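Local coordinates for devB protein (Vibrio cholerae O1 biovar eltor str. N16961, PDB 1Y89), which probably hydrolyses 6-phosphogluconolactone in the pentose phosphate pathway, at residues A184-Y189 against E226-S231. Residues are numbered along the deposited sequence; the frame is centred on the assembly and turned at random.
Sequences AKRISY and EWYLDS
Glu226 N donates to Ile187 O, Tyr189 N to Glu226 O and Tyr228 N to Tyr189 O (2.8 Å), the ladder by which parallel strands 186-189 and 226-230 pair. Glu226 thus bonds the residues on either side of Ser188, and successive side chains fall on alternate faces. On the face of Arg186, Ser188, Glu226 and Tyr228 the contact is polar. Glu226 OE1 takes three donors: Arg186 NE at 2.8 Å, from above the carboxylate plane, Arg186 NH2 at 3.1 Å on the syn lone pair, and Ser188 OG at 2.6 Å on the anti one. With CG anti to the backbone N (chi1 176°), Arg186 runs out extended and holds OE1 near its guanidinium plane, 83° from the carboxylate plane. Its NH2 also makes a weak bond to Tyr228 OH and a salt bridge to Asp20, while Asn3 holds Glu226 OE2; sharing between two carboxylates probably stabilises the buried arginine's charge. On the opposite face of the sheet, Tyr189 and Trp227 form an offset stack, planes 26° apart, CD2 of Tyr189 lying 3.6 Å from CZ2 of Trp227; Tyr189 OH bonds Ile218 O. Such parallel pairing, with helix 10-25 packed over the polar face, is characteristic of a Rossmann-like alpha/beta fold.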
loop_
_atom_site.group_PDB
_atom_site.type_symbol
_atom_site.label_atom_id
_atom_site.label_comp_id
_atom_site.label_asym_id
_atom_site.label_seq_id
_atom_site.Cartn_x
_atom_site.Cartn_y
_atom_site.Cartn_z
ATOM N N ALA A 184 -12.031 12.623 4.018
ATOM C CA ALA A 184 -10.948 12.676 3.026
ATOM C C ALA A 184 -10.834 11.391 2.195
ATOM O O ALA A 184 -11.229 10.303 2.650
ATOM C CB ALA A 184 -9.633 13.003 3.705
ATOM N N LYS A 185 -10.315 11.508 0.972
ATOM C CA LYS A 185 -10.145 10.321 0.129
ATOM C C LYS A 185 -9.047 9.400 0.681
ATOM O O LYS A 185 -9.078 8.175 0.467
ATOM C CB LYS A 185 -9.796 10.726 -1.294
ATOM C CG LYS A 185 -10.958 11.461 -1.997
ATOM C CD LYS A 185 -10.475 11.992 -3.334
ATOM C CE LYS A 185 -11.497 12.988 -3.992
ATOM N NZ LYS A 185 -10.913 13.673 -5.232
ATOM N N ARG A 186 -8.097 10.000 1.392
ATOM C CA ARG A 186 -6.880 9.310 1.796
ATOM C C ARG A 186 -6.275 10.052 2.964
ATOM O O ARG A 186 -6.059 11.274 2.876
ATOM C CB ARG A 186 -5.896 9.266 0.617
ATOM C CG ARG A 186 -4.522 8.632 0.978
ATOM C CD ARG A 186 -3.590 8.751 -0.224
ATOM N NE ARG A 186 -2.293 8.102 0.047
ATOM C CZ ARG A 186 -1.211 8.236 -0.705
ATOM N NH1 ARG A 186 -1.239 9.011 -1.799
ATOM N NH2 ARG A 186 -0.092 7.607 -0.342
ATOM N N ILE A 187 -6.033 9.353 4.076
ATOM C CA ILE A 187 -5.305 9.963 5.180
ATOM C C ILE A 187 -4.169 9.019 5.521
ATOM O O ILE A 187 -4.320 7.801 5.414
ATOM C CB ILE A 187 -6.212 10.280 6.434
ATOM C CG1 ILE A 187 -6.597 8.983 7.180
ATOM C CG2 ILE A 187 -7.517 11.069 6.010
ATOM C CD1 ILE A 187 -7.473 9.216 8.495
ATOM N N SER A 188 -3.034 9.587 5.911
ATOM C CA SER A 188 -1.820 8.808 6.069
ATOM C C SER A 188 -1.137 9.242 7.334
ATOM O O SER A 188 -0.640 10.366 7.399
ATOM C CB SER A 188 -0.842 9.002 4.876
ATOM O OG SER A 188 -1.479 8.803 3.618
ATOM N N TYR A 189 -1.121 8.351 8.319
ATOM C CA TYR A 189 -0.431 8.601 9.585
ATOM C C TYR A 189 1.044 8.257 9.417
ATOM O O TYR A 189 1.366 7.124 9.044
ATOM C CB TYR A 189 -1.018 7.731 10.691
ATOM C CG TYR A 189 -2.430 8.107 11.076
ATOM C CD1 TYR A 189 -2.666 9.236 11.874
ATOM C CD2 TYR A 189 -3.532 7.309 10.681
ATOM C CE1 TYR A 189 -3.939 9.601 12.256
ATOM C CE2 TYR A 189 -4.847 7.664 11.049
ATOM C CZ TYR A 189 -5.032 8.801 11.851
ATOM O OH TYR A 189 -6.294 9.193 12.246
ATOM N N GLU A 226 -4.029 5.107 5.922
ATOM C CA GLU A 226 -2.712 4.492 5.838
ATOM C C GLU A 226 -1.901 4.735 7.077
ATOM O O GLU A 226 -1.992 5.812 7.705
ATOM C CB GLU A 226 -1.936 5.067 4.649
ATOM C CG GLU A 226 -2.693 4.931 3.371
ATOM C CD GLU A 226 -1.963 5.484 2.184
ATOM O OE1 GLU A 226 -1.477 6.643 2.237
ATOM O OE2 GLU A 226 -1.893 4.741 1.192
ATOM N N TRP A 227 -1.047 3.766 7.374
ATOM C CA TRP A 227 -0.030 3.897 8.388
ATOM C C TRP A 227 1.327 3.693 7.715
ATOM O O TRP A 227 1.588 2.619 7.143
ATOM C CB TRP A 227 -0.247 2.840 9.491
ATOM C CG TRP A 227 -1.517 3.122 10.266
ATOM C CD1 TRP A 227 -2.786 2.825 9.904
ATOM C CD2 TRP A 227 -1.600 3.842 11.487
ATOM N NE1 TRP A 227 -3.676 3.296 10.858
ATOM C CE2 TRP A 227 -2.961 3.918 11.842
ATOM C CE3 TRP A 227 -0.645 4.408 12.337
ATOM C CZ2 TRP A 227 -3.398 4.548 13.011
ATOM C CZ3 TRP A 227 -1.088 5.039 13.512
ATOM C CH2 TRP A 227 -2.446 5.107 13.822
ATOM N N TYR A 228 2.171 4.719 7.745
ATOM C CA TYR A 228 3.524 4.645 7.160
ATOM C C TYR A 228 4.496 4.530 8.333
ATOM O O TYR A 228 4.585 5.462 9.137
ATOM C CB TYR A 228 3.854 5.949 6.405
ATOM C CG TYR A 228 3.307 6.022 4.986
ATOM C CD1 TYR A 228 1.948 5.916 4.738
ATOM C CD2 TYR A 228 4.152 6.206 3.902
ATOM C CE1 TYR A 228 1.460 5.957 3.440
ATOM C CE2 TYR A 228 3.682 6.253 2.605
ATOM C CZ TYR A 228 2.328 6.117 2.380
ATOM O OH TYR A 228 1.849 6.115 1.094
ATOM N N LEU A 229 5.200 3.405 8.455
ATOM C CA LEU A 229 6.139 3.251 9.560
ATOM C C LEU A 229 7.523 2.980 9.001
ATOM O O LEU A 229 7.656 2.489 7.875
ATOM C CB LEU A 229 5.758 2.038 10.433
ATOM C CG LEU A 229 4.328 1.876 10.978
ATOM C CD1 LEU A 229 4.305 0.688 11.923
ATOM C CD2 LEU A 229 3.754 3.077 11.653
ATOM N N ASP A 230 8.547 3.259 9.803
ATOM C CA ASP A 230 9.849 2.698 9.525
ATOM C C ASP A 230 10.067 1.502 10.434
ATOM O O ASP A 230 9.229 1.226 11.312
ATOM C CB ASP A 230 10.975 3.753 9.628
ATOM C CG ASP A 230 11.107 4.373 11.017
ATOM O OD1 ASP A 230 10.262 4.145 11.909
ATOM O OD2 ASP A 230 12.087 5.123 11.211
ATOM N N SER A 231 11.157 0.765 10.196
ATOM C CA SER A 231 11.464 -0.424 10.956
ATOM C C SER A 231 11.476 -0.112 12.436
ATOM O O SER A 231 10.929 -0.883 13.234
ATOM C CB SER A 231 12.836 -0.991 10.532
ATOM O OG SER A 231 12.687 -1.547 9.242
#